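Local coordinates for protein 223aa long hypothetical arylmalonate decarboxylase (Sulfolobus tokodaii, PDB 2DGD) that is of unknown function but, as a member of the arylmalonate decarboxylase family, probably acts as a decarboxylating lyase on malonate-like substrates, at residues 51-56 / 86-91; 36-41 / 57-62; 43-48 / 79-84; 9-14 / 70-75. One frame throughout, in Å; residues are numbered along the deposited sequence.

Contact 1 (51-56 / 86-91); sequences EFEKEL and KRVIKD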
loop_
_atom_site.group_PDB
_atom_site.type_symbol
_atom_site.label_atom_id
_atom_site.label_comp_id
_atom_site.label_asym_id
_atom_site.label_seq_id
_atom_site.Cartn_x
_atom_site.Cartn_y
_atom_site.Cartn_z
ATOM N N GLU A 51 -42.503 -24.146 25.824
ATOM C CA GLU A 51 -41.333 -23.663 26.553
ATOM C C GLU A 51 -40.367 -23.025 25.563
ATOM O O GLU A 51 -39.905 -21.897 25.755
ATOM C CB GLU A 51 -40.629 -24.827 27.249
ATOM C CG GLU A 51 -40.864 -24.912 28.746
ATOM C CD GLU A 51 -40.353 -23.683 29.480
ATOM O OE1 GLU A 51 -41.015 -22.621 29.406
ATOM O OE2 GLU A 51 -39.282 -23.779 30.121
ATOM N N PHE A 52 -40.064 -23.772 24.506
ATOM C CA PHE A 52 -39.172 -23.318 23.452
ATOM C C PHE A 52 -39.704 -22.014 22.874
ATOM O O PHE A 52 -39.020 -20.994 22.899
ATOM C CB PHE A 52 -39.087 -24.393 22.363
ATOM C CG PHE A 52 -38.260 -24.003 21.173
ATOM C CD1 PHE A 52 -38.825 -23.969 19.903
ATOM C CD2 PHE A 52 -36.918 -23.680 21.315
ATOM C CE1 PHE A 52 -38.065 -23.622 18.794
ATOM C CE2 PHE A 52 -36.149 -23.330 20.210
ATOM C CZ PHE A 52 -36.724 -23.302 18.948
ATOM N N GLU A 53 -40.932 -22.045 22.373
ATOM C CA GLU A 53 -41.542 -20.859 21.785
ATOM C C GLU A 53 -41.527 -19.633 22.703
ATOM O O GLU A 53 -41.368 -18.506 22.244
ATOM C CB GLU A 53 -42.974 -21.180 21.351
ATOM C CG GLU A 53 -43.743 -20.009 20.764
ATOM C CD GLU A 53 -44.858 -20.473 19.837
ATOM O OE1 GLU A 53 -45.260 -21.657 19.953
ATOM O OE2 GLU A 53 -45.334 -19.662 19.002
ATOM N N LYS A 54 -41.683 -19.849 24.002
ATOM C CA LYS A 54 -41.683 -18.737 24.940
ATOM C C LYS A 54 -40.288 -18.131 25.059
ATOM O O LYS A 54 -40.130 -16.908 25.062
ATOM C CB LYS A 54 -42.167 -19.203 26.313
ATOM C CG LYS A 54 -42.472 -18.060 27.266
ATOM C CD LYS A 54 -42.835 -18.561 28.657
ATOM C CE LYS A 54 -41.649 -19.235 29.328
ATOM N NZ LYS A 54 -41.968 -19.690 30.714
ATOM N N GLU A 55 -39.276 -18.986 25.159
ATOM C CA GLU A 55 -37.898 -18.523 25.269
ATOM C C GLU A 55 -37.441 -17.905 23.955
ATOM O O GLU A 55 -36.698 -16.924 23.937
ATOM C CB GLU A 55 -36.975 -19.683 25.650
ATOM C CG GLU A 55 -37.201 -20.210 27.065
ATOM C CD GLU A 55 -36.304 -21.398 27.425
ATOM O OE1 GLU A 55 -35.061 -21.245 27.420
ATOM O OE2 GLU A 55 -36.843 -22.488 27.721
ATOM N N LEU A 56 -37.896 -18.485 22.851
ATOM C CA LEU A 56 -37.543 -17.992 21.534
ATOM C C LEU A 56 -38.108 -16.592 21.346
ATOM O O LEU A 56 -37.415 -15.701 20.860
ATOM C CB LEU A 56 -38.096 -18.927 20.456
ATOM C CG LEU A 56 -37.674 -18.625 19.017
ATOM C CD1 LEU A 56 -36.180 -18.825 18.875
ATOM C CD2 LEU A 56 -38.410 -19.532 18.061
ATOM N N LYS A 86 -40.127 -19.848 12.472
ATOM C CA LYS A 86 -40.611 -18.944 11.430
ATOM C C LYS A 86 -41.823 -18.167 11.946
ATOM O O LYS A 86 -42.030 -17.008 11.597
ATOM C CB LYS A 86 -41.021 -19.747 10.195
ATOM C CG LYS A 86 -40.047 -20.843 9.801
ATOM C CD LYS A 86 -38.908 -20.309 8.972
ATOM C CE LYS A 86 -39.117 -20.601 7.493
ATOM N NZ LYS A 86 -39.035 -22.060 7.215
ATOM N N ARG A 87 -42.620 -18.825 12.781
ATOM C CA ARG A 87 -43.821 -18.230 13.353
ATOM C C ARG A 87 -43.486 -17.076 14.289
ATOM O O ARG A 87 -44.064 -15.990 14.192
ATOM C CB ARG A 87 -44.609 -19.293 14.120
ATOM C CG ARG A 87 -45.929 -18.804 14.714
ATOM C CD ARG A 87 -46.362 -19.723 15.850
ATOM N NE ARG A 87 -46.338 -21.122 15.431
ATOM C CZ ARG A 87 -46.253 -22.152 16.268
ATOM N NH1 ARG A 87 -46.238 -23.399 15.800
ATOM N NH2 ARG A 87 -46.173 -21.934 17.575
ATOM N N VAL A 88 -42.553 -17.318 15.202
ATOM C CA VAL A 88 -42.143 -16.314 16.168
ATOM C C VAL A 88 -41.329 -15.198 15.529
ATOM O O VAL A 88 -41.549 -14.021 15.812
ATOM C CB VAL A 88 -41.284 -16.939 17.288
ATOM C CG1 VAL A 88 -40.994 -15.905 18.365
ATOM C CG2 VAL A 88 -41.987 -18.141 17.875
ATOM N N ILE A 89 -40.391 -15.568 14.663
ATOM C CA ILE A 89 -39.522 -14.591 14.014
ATOM C C ILE A 89 -39.785 -14.442 12.523
ATOM O O ILE A 89 -39.330 -15.253 11.717
ATOM C CB ILE A 89 -38.042 -14.966 14.228
ATOM C CG1 ILE A 89 -37.772 -15.133 15.724
ATOM C CG2 ILE A 89 -37.135 -13.886 13.658
ATOM C CD1 ILE A 89 -36.421 -15.717 16.047
ATOM N N LYS A 90 -40.515 -13.388 12.167
ATOM C CA LYS A 90 -40.851 -13.110 10.777
ATOM C C LYS A 90 -39.593 -12.850 9.951
ATOM O O LYS A 90 -38.750 -12.035 10.333
ATOM C CB LYS A 90 -41.782 -11.896 10.703
ATOM C CG LYS A 90 -42.207 -11.505 9.287
ATOM C CD LYS A 90 -43.023 -10.211 9.294
ATOM C CE LYS A 90 -43.366 -9.737 7.886
ATOM N NZ LYS A 90 -44.174 -10.750 7.151
ATOM N N ASP A 91 -39.482 -13.549 8.824
ATOM C CA ASP A 91 -38.348 -13.414 7.913
ATOM C C ASP A 91 -37.021 -13.895 8.489
ATOM O O ASP A 91 -35.956 -13.542 7.982
ATOM C CB ASP A 91 -38.197 -11.961 7.457
ATOM C CG ASP A 91 -39.415 -11.463 6.708
ATOM O OD1 ASP A 91 -39.861 -12.172 5.779
ATOM O OD2 ASP A 91 -39.917 -10.367 7.044
#
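Glu53 on helix 49-63 reaches across to Arg87 and Val88 at the end of helix 82-88. Its CB packs on Val84, one turn earlier in that helix. Its CG stands opposite the backbone N (chi1 178°), and the chain runs on extended toward the second helix. On the way CG passes Val88 CG2 at 3.9 Å. The two side chains, Glu53 and Arg87, cross at about a right angle. Both oxygens meet one nitrogen. OE1 forms a salt bridge with Arg87 NH2 at 2.6 Å, lying at the guanidinium edge near its plane. OE2 accepts a weak hydrogen bond from the same Arg87 NH2 at 2.8 Å. The two flat groups are turned 45° from each other and NH2 alone is gripped, so this is not the coplanar pairing that uses two nitrogens. Below the salt bridge the contact is apolar. Leu56 CD2 rests on Val88 CG2 at 3.8 Å, while Leu56 CD1 faces Ile89 CD1 at 4.2 Å. Ile89, just past the helix, also packs on Ile70 of strand 69-72. A leucine in place of Glu53 would probably leave Arg87 without its acidic mate and its guanidinium freer to turn. The charged pair lies toward the exposed side, the aliphatic groups beneath. Such a pair is likely to add modest electrostatic attraction to helix packing driven mainly by burial of Leu56, Val88 and Ile89.

Contact 2 (36-41 / 57-62); sequences TRMKPT and KYSYSL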
loop_
_atom_site.group_PDB
_atom_site.type_symbol
_atom_site.label_atom_id
_atom_site.label_comp_id
_atom_site.label_asym_id
_atom_site.label_seq_id
_atom_site.Cartn_x
_atom_site.Cartn_y
_atom_site.Cartn_z
ATOM N N THR A 36 -27.513 -12.237 20.867
ATOM C CA THR A 36 -28.040 -12.541 22.184
ATOM C C THR A 36 -28.003 -14.062 22.270
ATOM O O THR A 36 -28.212 -14.750 21.272
ATOM C CB THR A 36 -29.474 -12.018 22.376
ATOM O OG1 THR A 36 -29.802 -12.084 23.766
ATOM C CG2 THR A 36 -30.477 -12.854 21.577
ATOM N N ARG A 37 -27.725 -14.587 23.457
ATOM C CA ARG A 37 -27.614 -16.031 23.630
ATOM C C ARG A 37 -28.808 -16.739 24.242
ATOM O O ARG A 37 -29.667 -16.124 24.878
ATOM C CB ARG A 37 -26.370 -16.345 24.458
ATOM C CG ARG A 37 -25.087 -15.983 23.756
ATOM C CD ARG A 37 -23.879 -16.185 24.637
ATOM N NE ARG A 37 -22.729 -16.588 23.840
ATOM C CZ ARG A 37 -22.193 -15.857 22.872
ATOM N NH1 ARG A 37 -21.155 -16.324 22.200
ATOM N NH2 ARG A 37 -22.682 -14.658 22.588
HETATM N N MSE A 38 -28.848 -18.050 24.036
HETATM C CA MSE A 38 -29.906 -18.879 24.580
HETATM C C MSE A 38 -29.327 -20.026 25.390
HETATM O O MSE A 38 -28.264 -20.559 25.080
HETATM C CB MSE A 38 -30.791 -19.434 23.476
HETATM C CG MSE A 38 -31.691 -18.400 22.837
HETATM SE SE MSE A 38 -33.091 -19.213 21.764
HETATM C CE MSE A 38 -34.505 -19.188 23.067
ATOM N N LYS A 39 -30.042 -20.375 26.448
ATOM C CA LYS A 39 -29.669 -21.446 27.355
ATOM C C LYS A 39 -29.238 -22.692 26.583
ATOM O O LYS A 39 -29.907 -23.108 25.642
ATOM C CB LYS A 39 -30.883 -21.758 28.242
ATOM C CG LYS A 39 -30.762 -22.957 29.150
ATOM C CD LYS A 39 -32.148 -23.413 29.616
ATOM C CE LYS A 39 -32.837 -22.389 30.519
ATOM N NZ LYS A 39 -32.160 -22.240 31.850
ATOM N N PRO A 40 -28.089 -23.286 26.954
ATOM C CA PRO A 40 -27.627 -24.493 26.259
ATOM C C PRO A 40 -28.609 -25.619 26.569
ATOM O O PRO A 40 -29.059 -25.760 27.702
ATOM C CB PRO A 40 -26.241 -24.727 26.857
ATOM C CG PRO A 40 -26.375 -24.179 28.234
ATOM C CD PRO A 40 -27.137 -22.896 28.009
ATOM N N THR A 41 -28.944 -26.420 25.566
ATOM C CA THR A 41 -29.914 -27.494 25.760
ATOM C C THR A 41 -29.392 -28.924 25.640
ATOM O O THR A 41 -28.383 -29.187 24.978
ATOM C CB THR A 41 -31.087 -27.333 24.786
ATOM O OG1 THR A 41 -30.577 -27.166 23.457
ATOM C CG2 THR A 41 -31.931 -26.124 25.166
ATOM N N LYS A 57 -39.362 -16.399 21.742
ATOM C CA LYS A 57 -40.004 -15.099 21.607
ATOM C C LYS A 57 -39.289 -14.062 22.463
ATOM O O LYS A 57 -39.164 -12.903 22.064
ATOM C CB LYS A 57 -41.473 -15.174 22.021
ATOM C CG LYS A 57 -42.322 -14.025 21.473
ATOM C CD LYS A 57 -43.765 -14.045 22.004
ATOM C CE LYS A 57 -44.460 -15.403 21.793
ATOM N NZ LYS A 57 -44.600 -15.794 20.355
ATOM N N TYR A 58 -38.815 -14.476 23.636
ATOM C CA TYR A 58 -38.118 -13.560 24.535
ATOM C C TYR A 58 -36.813 -13.066 23.927
ATOM O O TYR A 58 -36.557 -11.860 23.886
ATOM C CB TYR A 58 -37.822 -14.229 25.878
ATOM C CG TYR A 58 -37.007 -13.352 26.809
ATOM C CD1 TYR A 58 -37.500 -12.124 27.254
ATOM C CD2 TYR A 58 -35.723 -13.725 27.198
ATOM C CE1 TYR A 58 -36.733 -11.281 28.056
ATOM C CE2 TYR A 58 -34.946 -12.895 27.999
ATOM C CZ TYR A 58 -35.456 -11.671 28.420
ATOM O OH TYR A 58 -34.667 -10.825 29.174
ATOM N N SER A 59 -35.981 -13.999 23.470
ATOM C CA SER A 59 -34.707 -13.633 22.861
ATOM C C SER A 59 -34.957 -12.742 21.651
ATOM O O SER A 59 -34.269 -11.746 21.438
ATOM C CB SER A 59 -33.936 -14.885 22.443
ATOM O OG SER A 59 -33.429 -15.569 23.577
ATOM N N TYR A 60 -35.956 -13.104 20.863
ATOM C CA TYR A 60 -36.300 -12.320 19.699
ATOM C C TYR A 60 -36.639 -10.893 20.126
ATOM O O TYR A 60 -36.221 -9.931 19.491
ATOM C CB TYR A 60 -37.491 -12.952 18.987
ATOM C CG TYR A 60 -38.108 -12.053 17.955
ATOM C CD1 TYR A 60 -37.379 -11.634 16.844
ATOM C CD2 TYR A 60 -39.412 -11.587 18.102
ATOM C CE1 TYR A 60 -37.935 -10.767 15.902
ATOM C CE2 TYR A 60 -39.979 -10.720 17.166
ATOM C CZ TYR A 60 -39.235 -10.316 16.069
ATOM O OH TYR A 60 -39.799 -9.467 15.140
ATOM N N SER A 61 -37.385 -10.753 21.212
ATOM C CA SER A 61 -37.768 -9.430 21.679
ATOM C C SER A 61 -36.562 -8.580 22.057
ATOM O O SER A 61 -36.641 -7.352 22.070
ATOM C CB SER A 61 -38.713 -9.541 22.874
ATOM O OG SER A 61 -38.017 -9.920 24.046
ATOM N N LEU A 62 -35.444 -9.228 22.366
ATOM C CA LEU A 62 -34.236 -8.504 22.742
ATOM C C LEU A 62 -33.473 -7.995 21.522
ATOM O O LEU A 62 -32.638 -7.099 21.632
ATOM C CB LEU A 62 -33.318 -9.403 23.571
ATOM C CG LEU A 62 -33.803 -9.915 24.929
ATOM C CD1 LEU A 62 -32.744 -10.837 25.515
ATOM C CD2 LEU A 62 -34.062 -8.753 25.867
HETATM O O HOH W 1 -31.262 -13.959 25.566
#
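This is a buried strand-to-helix contact, in which Thr36 and Met38 of strand 31-38 lie against Ser59 and Leu62 of helix 49-63. The short segments run nearly antiparallel, at 171°, with axes 8.9 Å apart. Thr36 touches with two branches. Its methyl CG2 sits 4.0 Å from Ser59 O and also meets Ser59 CB. Its OG1 stands opposite its own backbone N (chi1 -167°) and comes within 3.6 Å of Leu62 CD1. Met38, present as selenomethionine, brings CG to 3.4 Å from Ser59 OG. Its chain then bends at chi3, and CE ends 3.8 Å from Ser59 OG, close also to Glu55. The strand and the helix are the first two elements of a beta-alpha-beta crossover. The chain continues into strand 69-72, on the far side of strand 6-13. One water joins the two segments. It donates to Arg37 O at 2.8 Å and pairs with Thr36 OG1 at 3.0 Å. Its third bond, to Ser59 OG, is weak. Arg37 starts away from the helix at its CB; its NE bonds to Ala14 O and its NH1 forms a salt bridge with Glu20. Strand 31-38 is an outer strand of the three-stranded sheet within this chain and meets a second subunit. There Thr36 OG1 bonds to Arg37 N of that subunit, the bond is returned in kind, and Leu62 packs on Met38 of the same neighbour.

Contact 3 (43-48 / 79-84); sequences GCEPEN and HKHAHV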
loop_
_atom_site.group_PDB
_atom_site.type_symbol
_atom_site.label_atom_id
_atom_site.label_comp_id
_atom_site.label_asym_id
_atom_site.label_seq_id
_atom_site.Cartn_x
_atom_site.Cartn_y
_atom_site.Cartn_z
ATOM N N GLY A 43 -31.079 -32.020 24.395
ATOM C CA GLY A 43 -31.274 -32.629 23.091
ATOM C C GLY A 43 -30.972 -31.719 21.918
ATOM O O GLY A 43 -30.362 -30.662 22.079
ATOM N N CYS A 44 -31.394 -32.141 20.729
ATOM C CA CYS A 44 -31.186 -31.358 19.520
ATOM C C CYS A 44 -32.548 -30.883 19.010
ATOM O O CYS A 44 -32.666 -30.328 17.920
ATOM C CB CYS A 44 -30.480 -32.202 18.459
ATOM S SG CYS A 44 -29.411 -31.237 17.357
ATOM N N GLU A 45 -33.574 -31.106 19.828
ATOM C CA GLU A 45 -34.937 -30.706 19.514
ATOM C C GLU A 45 -35.643 -30.464 20.846
ATOM O O GLU A 45 -35.397 -31.168 21.820
ATOM C CB GLU A 45 -35.649 -31.810 18.738
ATOM C CG GLU A 45 -36.699 -31.288 17.780
ATOM C CD GLU A 45 -36.101 -30.762 16.486
ATOM O OE1 GLU A 45 -36.719 -29.875 15.865
ATOM O OE2 GLU A 45 -35.024 -31.247 16.080
ATOM N N PRO A 46 -36.527 -29.460 20.907
ATOM C CA PRO A 46 -37.254 -29.140 22.139
ATOM C C PRO A 46 -38.335 -30.145 22.539
ATOM O O PRO A 46 -39.189 -30.506 21.726
ATOM C CB PRO A 46 -37.837 -27.765 21.837
ATOM C CG PRO A 46 -38.137 -27.863 20.386
ATOM C CD PRO A 46 -36.886 -28.513 19.835
ATOM N N GLU A 47 -38.298 -30.595 23.792
ATOM C CA GLU A 47 -39.300 -31.536 24.278
ATOM C C GLU A 47 -40.549 -30.791 24.708
ATOM O O GLU A 47 -41.645 -31.343 24.696
ATOM C CB GLU A 47 -38.761 -32.369 25.438
ATOM C CG GLU A 47 -37.873 -33.502 24.979
ATOM C CD GLU A 47 -37.753 -34.596 26.012
ATOM O OE1 GLU A 47 -37.206 -34.324 27.106
ATOM O OE2 GLU A 47 -38.212 -35.727 25.728
ATOM N N ASN A 48 -40.383 -29.533 25.095
ATOM C CA ASN A 48 -41.526 -28.723 25.480
ATOM C C ASN A 48 -41.630 -27.604 24.444
ATOM O O ASN A 48 -40.870 -26.638 24.495
ATOM C CB ASN A 48 -41.316 -28.127 26.872
ATOM C CG ASN A 48 -42.598 -27.579 27.465
ATOM O OD1 ASN A 48 -43.459 -27.066 26.747
ATOM N ND2 ASN A 48 -42.728 -27.674 28.785
ATOM N N HIS A 79 -34.800 -28.906 12.714
ATOM C CA HIS A 79 -35.197 -30.084 11.949
ATOM C C HIS A 79 -36.686 -30.422 12.050
ATOM O O HIS A 79 -37.328 -30.697 11.038
ATOM C CB HIS A 79 -34.359 -31.291 12.374
ATOM C CG HIS A 79 -32.962 -31.277 11.833
ATOM N ND1 HIS A 79 -32.099 -30.220 12.019
ATOM C CD2 HIS A 79 -32.272 -32.201 11.124
ATOM C CE1 HIS A 79 -30.937 -30.492 11.449
ATOM N NE2 HIS A 79 -31.017 -31.689 10.897
ATOM N N LYS A 80 -37.238 -30.392 13.260
ATOM C CA LYS A 80 -38.652 -30.710 13.449
ATOM C C LYS A 80 -39.562 -29.546 13.818
ATOM O O LYS A 80 -40.775 -29.660 13.705
ATOM C CB LYS A 80 -38.816 -31.811 14.503
ATOM C CG LYS A 80 -38.961 -33.221 13.934
ATOM C CD LYS A 80 -37.641 -33.805 13.468
ATOM C CE LYS A 80 -36.772 -34.192 14.653
ATOM N NZ LYS A 80 -37.433 -35.230 15.507
ATOM N N HIS A 81 -38.997 -28.427 14.255
ATOM C CA HIS A 81 -39.832 -27.287 14.634
ATOM C C HIS A 81 -39.531 -25.968 13.924
ATOM O O HIS A 81 -39.797 -24.892 14.460
ATOM C CB HIS A 81 -39.763 -27.082 16.146
ATOM C CG HIS A 81 -40.200 -28.279 16.931
ATOM N ND1 HIS A 81 -39.437 -29.422 17.029
ATOM C CD2 HIS A 81 -41.335 -28.522 17.626
ATOM C CE1 HIS A 81 -40.085 -30.319 17.752
ATOM N NE2 HIS A 81 -41.240 -29.798 18.127
ATOM N N ALA A 82 -38.992 -26.056 12.713
ATOM C CA ALA A 82 -38.669 -24.870 11.937
ATOM C C ALA A 82 -39.875 -23.933 11.852
ATOM O O ALA A 82 -39.730 -22.713 11.913
ATOM C CB ALA A 82 -38.214 -25.270 10.536
ATOM N N HIS A 83 -41.064 -24.513 11.725
ATOM C CA HIS A 83 -42.293 -23.733 11.622
ATOM C C HIS A 83 -42.551 -22.870 12.854
ATOM O O HIS A 83 -43.140 -21.792 12.755
ATOM C CB HIS A 83 -43.490 -24.658 11.379
ATOM C CG HIS A 83 -43.678 -25.701 12.437
ATOM N ND1 HIS A 83 -42.802 -26.752 12.615
ATOM C CD2 HIS A 83 -44.632 -25.843 13.389
ATOM C CE1 HIS A 83 -43.206 -27.493 13.632
ATOM N NE2 HIS A 83 -44.315 -26.963 14.119
ATOM N N VAL A 84 -42.121 -23.346 14.017
ATOM C CA VAL A 84 -42.307 -22.595 15.253
ATOM C C VAL A 84 -41.435 -21.347 15.209
ATOM O O VAL A 84 -41.873 -20.256 15.564
ATOM C CB VAL A 84 -41.908 -23.434 16.493
ATOM C CG1 VAL A 84 -42.047 -22.599 17.772
ATOM C CG2 VAL A 84 -42.783 -24.677 16.576
#
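Glu45 OE1 is held by the backbone and ring of residues Lys80 and His81, and this is the tight part of the contact. Lys80 N donates at 2.7 Å from above the carboxylate plane. His81 ND1 donates at 3.0 Å in an almost straight bond (177°), lying on the anti lone pair of OE1. The oxygen sits in the plane of the ring, which is nearly coplanar with the carboxylate. His81 N adds a weak third bond. Pro46 covers one face of the ring: its CG lies 4.0 Å from the centroid, a CH-pi contact. The other side is looser. Glu45 OE2 makes no hydrogen bond across the contact; its neighbours there include His79 CB at 3.8 Å. Lys80 curls past it, but its NZ stays 4.7 Å from Glu45 OE2, and this lysine is exposed. With a valine here instead of Glu45, Lys80 N and His81 ND1 would probably lose their shared acceptor and the imidazole could turn. The contact joins two helix starts. The loop 43-48 ends at Asn48, which N-caps helix 49-63, and His81 occupies the N-cap position of helix 82-88.

Contact 4 (9-14 / 70-75); sequences GVILPA and IIYGRT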
loop_
_atom_site.group_PDB
_atom_site.type_symbol
_atom_site.label_atom_id
_atom_site.label_comp_id
_atom_site.label_asym_id
_atom_site.label_seq_id
_atom_site.Cartn_x
_atom_site.Cartn_y
_atom_site.Cartn_z
ATOM N N GLY A 9 -29.214 -9.120 13.346
ATOM C CA GLY A 9 -29.308 -9.699 14.670
ATOM C C GLY A 9 -29.068 -11.191 14.565
ATOM O O GLY A 9 -29.392 -11.806 13.550
ATOM N N VAL A 10 -28.486 -11.783 15.597
ATOM C CA VAL A 10 -28.237 -13.212 15.574
ATOM C C VAL A 10 -28.483 -13.857 16.944
ATOM O O VAL A 10 -27.976 -13.396 17.973
ATOM C CB VAL A 10 -26.788 -13.515 15.091
ATOM C CG1 VAL A 10 -25.785 -12.835 15.988
ATOM C CG2 VAL A 10 -26.540 -15.013 15.073
ATOM N N ILE A 11 -29.294 -14.908 16.950
ATOM C CA ILE A 11 -29.577 -15.639 18.171
ATOM C C ILE A 11 -28.705 -16.884 18.117
ATOM O O ILE A 11 -28.800 -17.666 17.173
ATOM C CB ILE A 11 -31.052 -16.078 18.249
ATOM C CG1 ILE A 11 -31.964 -14.855 18.242
ATOM C CG2 ILE A 11 -31.279 -16.901 19.512
ATOM C CD1 ILE A 11 -33.422 -15.210 18.141
ATOM N N LEU A 12 -27.848 -17.076 19.110
ATOM C CA LEU A 12 -26.988 -18.250 19.096
ATOM C C LEU A 12 -26.826 -18.928 20.443
ATOM O O LEU A 12 -27.129 -18.348 21.479
ATOM C CB LEU A 12 -25.607 -17.889 18.527
ATOM C CG LEU A 12 -25.033 -16.504 18.836
ATOM C CD1 LEU A 12 -24.895 -16.321 20.319
ATOM C CD2 LEU A 12 -23.690 -16.350 18.162
ATOM N N PRO A 13 -26.353 -20.184 20.438
ATOM C CA PRO A 13 -26.154 -20.933 21.679
ATOM C C PRO A 13 -25.073 -20.300 22.548
ATOM O O PRO A 13 -24.090 -19.770 22.046
ATOM C CB PRO A 13 -25.787 -22.331 21.179
ATOM C CG PRO A 13 -25.175 -22.075 19.855
ATOM C CD PRO A 13 -26.061 -21.034 19.267
ATOM N N ALA A 14 -25.269 -20.362 23.857
ATOM C CA ALA A 14 -24.340 -19.773 24.805
ATOM C C ALA A 14 -22.871 -20.035 24.514
ATOM O O ALA A 14 -22.056 -19.116 24.532
ATOM C CB ALA A 14 -24.676 -20.245 26.223
ATOM N N ILE A 70 -33.013 -11.097 11.299
ATOM C CA ILE A 70 -32.447 -11.940 12.343
ATOM C C ILE A 70 -32.064 -13.322 11.853
ATOM O O ILE A 70 -32.771 -13.929 11.059
ATOM C CB ILE A 70 -33.435 -12.076 13.528
ATOM C CG1 ILE A 70 -33.575 -10.719 14.222
ATOM C CG2 ILE A 70 -32.963 -13.152 14.490
ATOM C CD1 ILE A 70 -34.504 -10.715 15.391
ATOM N N ILE A 71 -30.926 -13.808 12.330
ATOM C CA ILE A 71 -30.429 -15.126 11.960
ATOM C C ILE A 71 -30.554 -16.018 13.180
ATOM O O ILE A 71 -30.119 -15.637 14.266
ATOM C CB ILE A 71 -28.930 -15.093 11.572
ATOM C CG1 ILE A 71 -28.717 -14.236 10.325
ATOM C CG2 ILE A 71 -28.419 -16.505 11.350
ATOM C CD1 ILE A 71 -27.260 -14.085 9.937
ATOM N N TYR A 72 -31.158 -17.190 13.002
ATOM C CA TYR A 72 -31.300 -18.155 14.089
ATOM C C TYR A 72 -30.076 -19.057 13.970
ATOM O O TYR A 72 -30.072 -20.017 13.204
ATOM C CB TYR A 72 -32.578 -18.976 13.920
ATOM C CG TYR A 72 -32.819 -19.953 15.047
ATOM C CD1 TYR A 72 -33.100 -19.501 16.335
ATOM C CD2 TYR A 72 -32.730 -21.331 14.834
ATOM C CE1 TYR A 72 -33.284 -20.396 17.387
ATOM C CE2 TYR A 72 -32.914 -22.236 15.876
ATOM C CZ TYR A 72 -33.188 -21.760 17.151
ATOM O OH TYR A 72 -33.356 -22.636 18.198
ATOM N N GLY A 73 -29.034 -18.739 14.727
ATOM C CA GLY A 73 -27.803 -19.501 14.642
ATOM C C GLY A 73 -27.668 -20.772 15.444
ATOM O O GLY A 73 -26.620 -21.021 16.029
ATOM N N ARG A 74 -28.714 -21.583 15.479
ATOM C CA ARG A 74 -28.666 -22.844 16.211
ATOM C C ARG A 74 -29.186 -23.922 15.283
ATOM O O ARG A 74 -29.760 -23.621 14.230
ATOM C CB ARG A 74 -29.548 -22.785 17.455
ATOM C CG ARG A 74 -29.268 -21.614 18.360
ATOM C CD ARG A 74 -30.245 -21.582 19.513
ATOM N NE ARG A 74 -30.132 -22.767 20.356
ATOM C CZ ARG A 74 -30.896 -23.003 21.416
ATOM N NH1 ARG A 74 -30.721 -24.106 22.127
ATOM N NH2 ARG A 74 -31.842 -22.143 21.764
ATOM N N THR A 75 -28.973 -25.176 15.658
ATOM C CA THR A 75 -29.465 -26.283 14.851
ATOM C C THR A 75 -30.664 -26.800 15.620
ATOM O O THR A 75 -31.579 -27.402 15.058
ATOM C CB THR A 75 -28.409 -27.404 14.711
ATOM O OG1 THR A 75 -27.208 -26.861 14.149
ATOM C CG2 THR A 75 -28.923 -28.511 13.797
#
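Gly73 N donates to Ile11 O at 2.7 Å, the shortest of three backbone bonds between neighbouring parallel strands. Strand 6-13 is the middle one of a parallel three-stranded sheet in this alpha/beta fold, and strand 69-72 flanks it. The other two bonds run from Ile71 N to Gly9 O at 2.8 Å and from Ile11 N to Ile71 O at 2.9 Å. The strands cross at only -17°. Ile11, Ile70 and Tyr72 share one face, covered by helix 49-63. There Ile11 CG1 stands opposite its carbonyl carbon (chi1 -61°), and an extended chi2 carries CD1 to 4.2 Å from Ile70 CG2. The Tyr72 hydroxyl bonds to Tyr76 O. On the other face Val10 CG2 packs on Ile71 CB at 4.2 Å, and Val10 also meets helix 19-26. Past the strand, Gly73 O bonds to Thr180 OG1. The Pro13 ring and the Arg74 side chain lie alongside and run opposite ways, with Pro13 CD 3.4 Å from Arg74 CG.

In the fold
From the N terminus, strand 6-13 comes first and pairs with 70-75, so contact 4 closes a loop over 55 residues. Contact 2 lies wholly within that loop, where strand 31-38 is met by helix 49-63. The loop 43-48 then opens contact 3, and 51-56 opens contact 1. Both close beyond strand 69-72, on 79-84 and 86-91. Contacts 1 and 3 therefore cross each other, and both cross contacts 2 and 4. Helix 49-63 serves contacts 1 and 2, and helix 82-88 serves contacts 1 and 3. Met38 touches Arg74, Ile89 touches Ile11, and Phe52 bridges Pro46 and Tyr72. Sheet, crossover helix and following helix are thus tied together.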